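Local coordinates for protein peptidoglycan D,D-transpeptidase FtsI (Yersinia pestis, PDB 6SYN) that is a class B penicillin-binding protein, a D,D-transpeptidase that probably cross-links peptidoglycan during septal cell-wall synthesis and is inhibited by beta-lactams, at residues L373-A378 against G384-L389; K432-A437 against G501-M506. One frame throughout, in Å; residues are numbered along the deposited sequence. Where two conformers were deposited one is given.

In the fold
Contact 1 comes first along the chain and closes over five residues, the last three of helix 370-381 and a two-residue turn, after which segment 384-389 comes back beside 373-378. Contact 2 opens only afterwards and spans 63 residues, bringing the approach to strand 437-446 against the last turns of helix 492-505; strand 437-446, which starts at the end of the first segment, and strands 455-464 and 471-478 follow before the second. The contacts are therefore in series, neither nested nor crossed, with centres about 20 Å apart. Both adjoin the five-stranded antiparallel sheet of the transpeptidase domain: the helix of contact 1 packs on strands 204-211, 455-464 and 471-478, while contact 2 joins the edge-strand approach to the C-terminal helix.

Contact 1 of 2, residues L373-A378 against G384-L389; sequences LARVYA and GVYRPL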
ATOM      1  N   LEU A 373      -1.724   8.863  -2.770  1.00  6.80           N
ATOM      2  CA  LEU A 373      -0.513   9.622  -2.351  1.00  6.77           C
ATOM      3  C   LEU A 373       0.670   9.270  -3.266  1.00  6.63           C
ATOM      4  O   LEU A 373       1.476  10.170  -3.553  1.00  6.47           O
ATOM      5  CB  LEU A 373      -0.212   9.304  -0.882  1.00  6.82           C
ATOM      6  CG  LEU A 373       0.925  10.109  -0.250  1.00  6.92           C
ATOM      7  CD1 LEU A 373       0.647  11.603  -0.319  1.00  6.94           C
ATOM      8  CD2 LEU A 373       1.154   9.686   1.198  1.00  6.96           C
ATOM      9  N   ALA A 374       0.768   8.010  -3.700  1.00  6.56           N
ATOM     10  CA  ALA A 374       1.828   7.517  -4.608  1.00  6.51           C
ATOM     11  C   ALA A 374       1.701   8.235  -5.952  1.00  6.48           C
ATOM     12  O   ALA A 374       2.737   8.627  -6.517  1.00  6.45           O
ATOM     13  CB  ALA A 374       1.733   6.022  -4.771  1.00  6.49           C
ATOM     14  N   ARG A 375       0.467   8.420  -6.426  1.00  6.48           N
ATOM     15  CA  ARG A 375       0.183   9.098  -7.714  1.00  6.43           C
ATOM     16  C   ARG A 375       0.559  10.584  -7.611  1.00  6.32           C
ATOM     17  O   ARG A 375       1.090  11.111  -8.605  1.00  6.32           O
ATOM     18  CB  ARG A 375      -1.276   8.899  -8.118  1.00  6.52           C
ATOM     19  CG  ARG A 375      -1.567   9.337  -9.548  1.00  6.61           C
ATOM     20  CD  ARG A 375      -3.037   9.298  -9.906  1.00  6.65           C
ATOM     21  NE  ARG A 375      -3.872   9.836  -8.844  1.00  6.67           N
ATOM     22  CZ  ARG A 375      -5.151   9.539  -8.658  1.00  6.75           C
ATOM     23  NH1 ARG A 375      -5.774   8.705  -9.474  1.00  6.76           N
ATOM     24  NH2 ARG A 375      -5.809  10.083  -7.648  1.00  6.80           N
ATOM     25  N   VAL A 376       0.311  11.236  -6.471  1.00  6.19           N
ATOM     26  CA  VAL A 376       0.768  12.638  -6.230  1.00  6.17           C
ATOM     27  C   VAL A 376       2.284  12.693  -6.483  1.00  6.20           C
ATOM     28  O   VAL A 376       2.730  13.531  -7.284  1.00  6.16           O
ATOM     29  CB  VAL A 376       0.393  13.147  -4.823  1.00  6.12           C
ATOM     30  CG1 VAL A 376       1.111  14.443  -4.475  1.00  6.12           C
ATOM     31  CG2 VAL A 376      -1.109  13.325  -4.666  1.00  6.12           C
ATOM     32  N   TYR A 377       3.045  11.794  -5.863  1.00  6.26           N
ATOM     33  CA  TYR A 377       4.530  11.795  -5.899  1.00  6.30           C
ATOM     34  C   TYR A 377       5.021  11.327  -7.279  1.00  6.42           C
ATOM     35  O   TYR A 377       6.090  11.817  -7.706  1.00  6.35           O
ATOM     36  CB  TYR A 377       5.065  11.057  -4.667  1.00  6.22           C
ATOM     37  CG  TYR A 377       5.084  11.961  -3.463  1.00  6.19           C
ATOM     38  CD1 TYR A 377       3.926  12.232  -2.751  1.00  6.16           C
ATOM     39  CD2 TYR A 377       6.233  12.648  -3.110  1.00  6.18           C
ATOM     40  CE1 TYR A 377       3.923  13.103  -1.675  1.00  6.12           C
ATOM     41  CE2 TYR A 377       6.248  13.531  -2.043  1.00  6.17           C
ATOM     42  CZ  TYR A 377       5.090  13.756  -1.321  1.00  6.16           C
ATOM     43  OH  TYR A 377       5.106  14.631  -0.273  1.00  6.17           O
ATOM     44  N   ALA A 378       4.257  10.468  -7.970  1.00  6.59           N
ATOM     45  CA  ALA A 378       4.501  10.048  -9.373  1.00  6.76           C
ATOM     46  C   ALA A 378       4.319  11.243 -10.322  1.00  7.02           C
ATOM     47  O   ALA A 378       5.027  11.299 -11.356  1.00  7.03           O
ATOM     48  CB  ALA A 378       3.580   8.914  -9.747  1.00  6.75           C
ATOM     49  N   GLY A 384       5.308  17.358 -13.054  1.00 10.98           N
ATOM     50  CA  GLY A 384       3.973  17.964 -13.247  1.00 11.00           C
ATOM     51  C   GLY A 384       3.170  17.337 -14.380  1.00 11.07           C
ATOM     52  O   GLY A 384       2.376  18.073 -15.009  1.00 11.20           O
ATOM     53  N   VAL A 385       3.325  16.032 -14.624  1.00 11.03           N
ATOM     54  CA  VAL A 385       2.524  15.274 -15.637  1.00 10.94           C
ATOM     55  C   VAL A 385       1.702  14.202 -14.910  1.00 10.78           C
ATOM     56  O   VAL A 385       2.269  13.148 -14.561  1.00 10.74           O
ATOM     57  CB  VAL A 385       3.426  14.683 -16.739  1.00 10.96           C
ATOM     58  CG1 VAL A 385       2.668  13.749 -17.678  1.00 10.93           C
ATOM     59  CG2 VAL A 385       4.121  15.789 -17.523  1.00 10.94           C
ATOM     60  N   TYR A 386       0.416  14.487 -14.679  1.00 10.60           N
ATOM     61  CA  TYR A 386      -0.567  13.579 -14.034  1.00 10.58           C
ATOM     62  C   TYR A 386      -0.913  12.446 -15.006  1.00 10.76           C
ATOM     63  O   TYR A 386      -1.628  12.706 -15.996  1.00 10.63           O
ATOM     64  CB  TYR A 386      -1.811  14.363 -13.612  1.00 10.40           C
ATOM     65  CG  TYR A 386      -2.881  13.553 -12.925  1.00 10.21           C
ATOM     66  CD1 TYR A 386      -2.798  13.262 -11.574  1.00 10.16           C
ATOM     67  CD2 TYR A 386      -3.990  13.099 -13.619  1.00 10.15           C
ATOM     68  CE1 TYR A 386      -3.784  12.528 -10.931  1.00 10.15           C
ATOM     69  CE2 TYR A 386      -4.981  12.359 -12.994  1.00 10.13           C
ATOM     70  CZ  TYR A 386      -4.877  12.071 -11.644  1.00 10.14           C
ATOM     71  OH  TYR A 386      -5.849  11.344 -11.019  1.00 10.15           O
ATOM     72  N   ARG A 387      -0.414  11.235 -14.724  1.00 11.05           N
ATOM     73  CA  ARG A 387      -0.632  10.015 -15.547  1.00 11.21           C
ATOM     74  C   ARG A 387      -1.587   9.074 -14.817  1.00 11.33           C
ATOM     75  O   ARG A 387      -1.601   9.023 -13.593  1.00 11.56           O
ATOM     76  CB  ARG A 387       0.707   9.341 -15.865  1.00 11.21           C
ATOM     77  CG  ARG A 387       1.195   9.618 -17.282  1.00 11.36           C
ATOM     78  CD  ARG A 387       2.466   8.887 -17.670  1.00 11.29           C
ATOM     79  NE  ARG A 387       3.625   9.615 -17.180  1.00 11.42           N
ATOM     80  CZ  ARG A 387       4.327  10.513 -17.866  1.00 11.36           C
ATOM     81  NH1 ARG A 387       5.352  11.113 -17.286  1.00 11.42           N
ATOM     82  NH2 ARG A 387       4.026  10.804 -19.119  1.00 11.39           N
ATOM     83  N   PRO A 388      -2.454   8.338 -15.545  1.00 11.54           N
ATOM     84  CA  PRO A 388      -3.265   7.281 -14.940  1.00 11.61           C
ATOM     85  C   PRO A 388      -2.471   6.054 -14.465  1.00 11.67           C
ATOM     86  O   PRO A 388      -1.500   5.678 -15.094  1.00 11.56           O
ATOM     87  CB  PRO A 388      -4.240   6.841 -16.046  1.00 11.62           C
ATOM     88  CG  PRO A 388      -3.665   7.387 -17.342  1.00 11.64           C
ATOM     89  CD  PRO A 388      -2.767   8.547 -16.965  1.00 11.63           C
ATOM     90  N   LEU A 389      -2.952   5.439 -13.383  1.00 11.84           N
ATOM     91  CA  LEU A 389      -2.403   4.200 -12.776  1.00 11.98           C
ATOM     92  C   LEU A 389      -2.859   2.975 -13.581  1.00 12.06           C
ATOM     93  O   LEU A 389      -3.881   3.088 -14.274  1.00 12.06           O
ATOM     94  CB  LEU A 389      -2.907   4.122 -11.332  1.00 12.01           C
ATOM     95  CG  LEU A 389      -2.434   5.241 -10.405  1.00 12.02           C
ATOM     96  CD1 LEU A 389      -3.392   5.423  -9.238  1.00 12.01           C
ATOM     97  CD2 LEU A 389      -1.023   4.968  -9.905  1.00 12.08           C
TER
HETATM   98  O   HOH W   1      -5.220   6.863 -11.678  1.00  5.02           O
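Arg375 and Tyr386 each carry CG anti to their own backbone N, and a bend at chi3 of 43° in the arginine chain turns its guanidinium across the end of the tyrosine. Tyr386 OH consequently lies over the centre of one guanidinium face, 3.1 Å from Arg375 CZ. Since the hydroxyl sits above the plane, its approach to NE and NH1 is badly angled for hydrogen bonding. The ring and guanidinium planes are 49° apart, which excludes a parallel stack; lower on the chain, Arg375 CD lies 3.5 Å from Tyr386 CE1.

Leu389 adds an apolar contact, its CD1 standing 3.9 Å from Arg375 CD. In the guanidinium plane, a water accepts from Arg375 NH1 at 2.9 Å and from Leu389 N at 3.2 Å, bridging side chain and returning backbone. Arg375 NH1 also donates to Ala333 O, so the group is fixed from a third part of the chain.

Backbone pairing of Gly384 with Ile403 and Tyr386 with Glu401 holds the returning segment from its other side. The contact thus joins a helix packed on the central sheet to a small two-stranded antiparallel sheet (385-386 with 401-402) of the penicillin-binding transpeptidase fold.

Contact 2 of 2, residues K432-A437 against G501-M506; sequences KGYRIA and GVLRTM
Tyr434 lies against Leu503 and Arg504, joining the approach to edge strand 437-446 to C-terminal helix 492-505 of the transpeptidase domain, which has the penicillin-recognising fold shared with serine beta-lactamases.

The apolar part is a CH-pi contact. Leu503 CD1 stands 3.8 Å from the centroid of the Tyr434 ring and 14° off its normal, placing the methyl squarely over one face. Leu503 CB reaches the far end of the same ring, 3.7 Å from Tyr434 CZ, while Leu503 CD2 approaches Tyr434 CE1 at 3.9 Å. The two side chains run past each other in opposite directions, which explains why the leucine meets the ring from CG to CZ. Outside the two segments, Pro465 and Ile508 also touch Leu503.

The second kind of contact involves the arginine. A bend at chi2 (-54°) brings the Arg504 guanidinium to the ring edge, with NH2 in the ring plane. Tyr434 CE2 in turn lies over the centre of one guanidinium face, 3.7 Å from Arg504 CZ. With the planes 77° apart, the contact is edge-to-face, the guanidinium supplying the face, and not a stacked cation-pi pair.

Polar bonding lies within the helix or beyond the segments. Tyr434 OH is hydrogen-bonded to Ile508 O, just past the helix, and the backbones of Gly433 and Asp511 pair, so the C-terminal tail is fastened to the same approach. In the last helical turn, Gly501 O accepts from both Thr505 N and Thr505 OG1, the hydroxyl 2.7 Å from Gly501 O and well above the carbonyl plane.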
ATOM      1  N   LYS A 432      23.202   5.846  -0.534  1.00  9.48           N
ATOM      2  CA  LYS A 432      24.625   6.060  -0.888  1.00  9.85           C
ATOM      3  C   LYS A 432      24.754   6.090  -2.417  1.00 10.33           C
ATOM      4  O   LYS A 432      24.406   5.080  -3.067  1.00 10.49           O
ATOM      5  CB  LYS A 432      25.508   4.974  -0.260  1.00  9.86           C
ATOM      6  CG  LYS A 432      25.561   4.956   1.264  1.00  9.83           C
ATOM      7  CD  LYS A 432      26.205   6.183   1.887  1.00  9.82           C
ATOM      8  CE  LYS A 432      26.309   6.106   3.397  1.00  9.77           C
ATOM      9  NZ  LYS A 432      27.455   5.279   3.845  1.00  9.77           N
ATOM     10  N   GLY A 433      25.209   7.225  -2.959  1.00 10.76           N
ATOM     11  CA  GLY A 433      25.564   7.394  -4.380  1.00 11.10           C
ATOM     12  C   GLY A 433      24.403   7.899  -5.217  1.00 11.48           C
ATOM     13  O   GLY A 433      24.550   7.926  -6.456  1.00 11.54           O
ATOM     14  N   TYR A 434      23.294   8.288  -4.580  1.00 11.99           N
ATOM     15  CA  TYR A 434      22.062   8.783  -5.248  1.00 12.39           C
ATOM     16  C   TYR A 434      21.539  10.020  -4.517  1.00 12.74           C
ATOM     17  O   TYR A 434      21.657  10.085  -3.273  1.00 12.97           O
ATOM     18  CB  TYR A 434      20.964   7.716  -5.258  1.00 12.48           C
ATOM     19  CG  TYR A 434      21.221   6.511  -6.129  1.00 12.58           C
ATOM     20  CD1 TYR A 434      20.885   6.507  -7.473  1.00 12.52           C
ATOM     21  CD2 TYR A 434      21.769   5.353  -5.597  1.00 12.84           C
ATOM     22  CE1 TYR A 434      21.098   5.391  -8.267  1.00 12.64           C
ATOM     23  CE2 TYR A 434      21.994   4.230  -6.378  1.00 12.81           C
ATOM     24  CZ  TYR A 434      21.657   4.248  -7.720  1.00 12.74           C
ATOM     25  OH  TYR A 434      21.876   3.141  -8.489  1.00 12.66           O
ATOM     26  N   ARG A 435      20.966  10.952  -5.283  1.00 12.94           N
ATOM     27  CA  ARG A 435      20.205  12.131  -4.796  1.00 13.09           C
ATOM     28  C   ARG A 435      18.719  11.770  -4.768  1.00 12.60           C
ATOM     29  O   ARG A 435      18.253  11.122  -5.734  1.00 12.56           O
ATOM     30  CB  ARG A 435      20.394  13.327  -5.732  1.00 13.74           C
ATOM     31  CG  ARG A 435      21.842  13.691  -6.029  1.00 14.25           C
ATOM     32  CD  ARG A 435      21.946  14.516  -7.299  1.00 14.80           C
ATOM     33  NE  ARG A 435      21.069  15.681  -7.297  1.00 15.23           N
ATOM     34  CZ  ARG A 435      20.766  16.413  -8.368  1.00 15.89           C
ATOM     35  NH1 ARG A 435      21.263  16.107  -9.558  1.00 15.98           N
ATOM     36  NH2 ARG A 435      19.961  17.457  -8.249  1.00 16.17           N
ATOM     37  N   ILE A 436      17.999  12.180  -3.718  1.00 12.05           N
ATOM     38  CA  ILE A 436      16.558  11.840  -3.530  1.00 11.57           C
ATOM     39  C   ILE A 436      15.777  13.095  -3.127  1.00 11.28           C
ATOM     40  O   ILE A 436      16.338  13.953  -2.430  1.00 11.24           O
ATOM     41  CB  ILE A 436      16.354  10.687  -2.520  0.50 11.49           C
ATOM     42  CG1 ILE A 436      16.667  11.089  -1.076  0.50 11.42           C
ATOM     43  CG2 ILE A 436      17.139   9.452  -2.937  0.50 11.45           C
ATOM     44  CD1 ILE A 436      16.334  10.014  -0.066  0.50 11.38           C
ATOM     45  N   ALA A 437      14.524  13.175  -3.579  1.00 11.00           N
ATOM     46  CA  ALA A 437      13.538  14.218  -3.229  1.00 10.81           C
ATOM     47  C   ALA A 437      12.390  13.571  -2.444  1.00 10.63           C
ATOM     48  O   ALA A 437      11.493  12.962  -3.070  1.00 10.60           O
ATOM     49  CB  ALA A 437      13.057  14.903  -4.483  1.00 10.83           C
ATOM     50  N   GLY A 501      17.517  -0.614  -3.100  1.00 11.33           N
ATOM     51  CA  GLY A 501      17.401  -1.892  -3.828  1.00 11.95           C
ATOM     52  C   GLY A 501      16.734  -1.704  -5.181  1.00 12.49           C
ATOM     53  O   GLY A 501      17.263  -2.225  -6.180  1.00 12.51           O
ATOM     54  N   VAL A 502      15.634  -0.951  -5.228  1.00 13.17           N
ATOM     55  CA  VAL A 502      14.923  -0.619  -6.496  1.00 13.83           C
ATOM     56  C   VAL A 502      15.946  -0.078  -7.507  1.00 14.55           C
ATOM     57  O   VAL A 502      16.119  -0.715  -8.561  1.00 14.50           O
ATOM     58  CB  VAL A 502      13.767   0.371  -6.254  1.00 13.78           C
ATOM     59  CG1 VAL A 502      13.271   0.987  -7.553  1.00 13.82           C
ATOM     60  CG2 VAL A 502      12.619  -0.283  -5.497  1.00 13.64           C
ATOM     61  N   LEU A 503      16.604   1.044  -7.193  1.00 15.77           N
ATOM     62  CA  LEU A 503      17.555   1.744  -8.108  1.00 16.86           C
ATOM     63  C   LEU A 503      18.614   0.761  -8.622  1.00 18.29           C
ATOM     64  O   LEU A 503      18.971   0.851  -9.810  1.00 18.27           O
ATOM     65  CB  LEU A 503      18.212   2.916  -7.371  1.00 16.58           C
ATOM     66  CG  LEU A 503      17.316   4.135  -7.163  1.00 16.43           C
ATOM     67  CD1 LEU A 503      17.797   4.983  -6.000  1.00 16.15           C
ATOM     68  CD2 LEU A 503      17.233   4.963  -8.437  1.00 16.56           C
ATOM     69  N   ARG A 504      19.080  -0.141  -7.753  1.00 20.17           N
ATOM     70  CA  ARG A 504      20.170  -1.112  -8.044  1.00 21.67           C
ATOM     71  C   ARG A 504      19.631  -2.290  -8.866  1.00 21.09           C
ATOM     72  O   ARG A 504      20.274  -2.633  -9.879  1.00 21.10           O
ATOM     73  CB  ARG A 504      20.836  -1.576  -6.742  1.00 23.50           C
ATOM     74  CG  ARG A 504      21.843  -0.584  -6.177  1.00 25.34           C
ATOM     75  CD  ARG A 504      22.914  -0.198  -7.185  1.00 26.98           C
ATOM     76  NE  ARG A 504      23.970   0.744  -6.807  1.00 28.43           N
ATOM     77  CZ  ARG A 504      24.196   1.300  -5.611  1.00 30.49           C
ATOM     78  NH1 ARG A 504      25.214   2.136  -5.480  1.00 31.69           N
ATOM     79  NH2 ARG A 504      23.442   1.053  -4.552  1.00 30.95           N
ATOM     80  N   THR A 505      18.509  -2.885  -8.453  1.00 20.31           N
ATOM     81  CA  THR A 505      17.804  -3.953  -9.211  1.00 20.11           C
ATOM     82  C   THR A 505      17.580  -3.485 -10.652  1.00 20.03           C
ATOM     83  O   THR A 505      17.905  -4.239 -11.579  1.00 19.81           O
ATOM     84  CB  THR A 505      16.447  -4.303  -8.586  1.00 20.24           C
ATOM     85  OG1 THR A 505      16.631  -4.678  -7.221  1.00 19.93           O
ATOM     86  CG2 THR A 505      15.739  -5.417  -9.329  1.00 20.36           C
ATOM     87  N   MET A 506      17.062  -2.267 -10.809  1.00 20.62           N
ATOM     88  CA  MET A 506      16.650  -1.665 -12.104  1.00 20.92           C
ATOM     89  C   MET A 506      17.852  -1.022 -12.810  1.00 21.60           C
ATOM     90  O   MET A 506      17.629  -0.344 -13.837  1.00 22.43           O
ATOM     91  CB  MET A 506      15.556  -0.621 -11.859  1.00 20.85           C
ATOM     92  CG  MET A 506      14.297  -1.223 -11.254  1.00 20.58           C
ATOM     93  SD  MET A 506      13.682  -2.617 -12.238  1.00 20.17           S
ATOM     94  CE  MET A 506      13.105  -1.744 -13.689  1.00 20.25           C
TER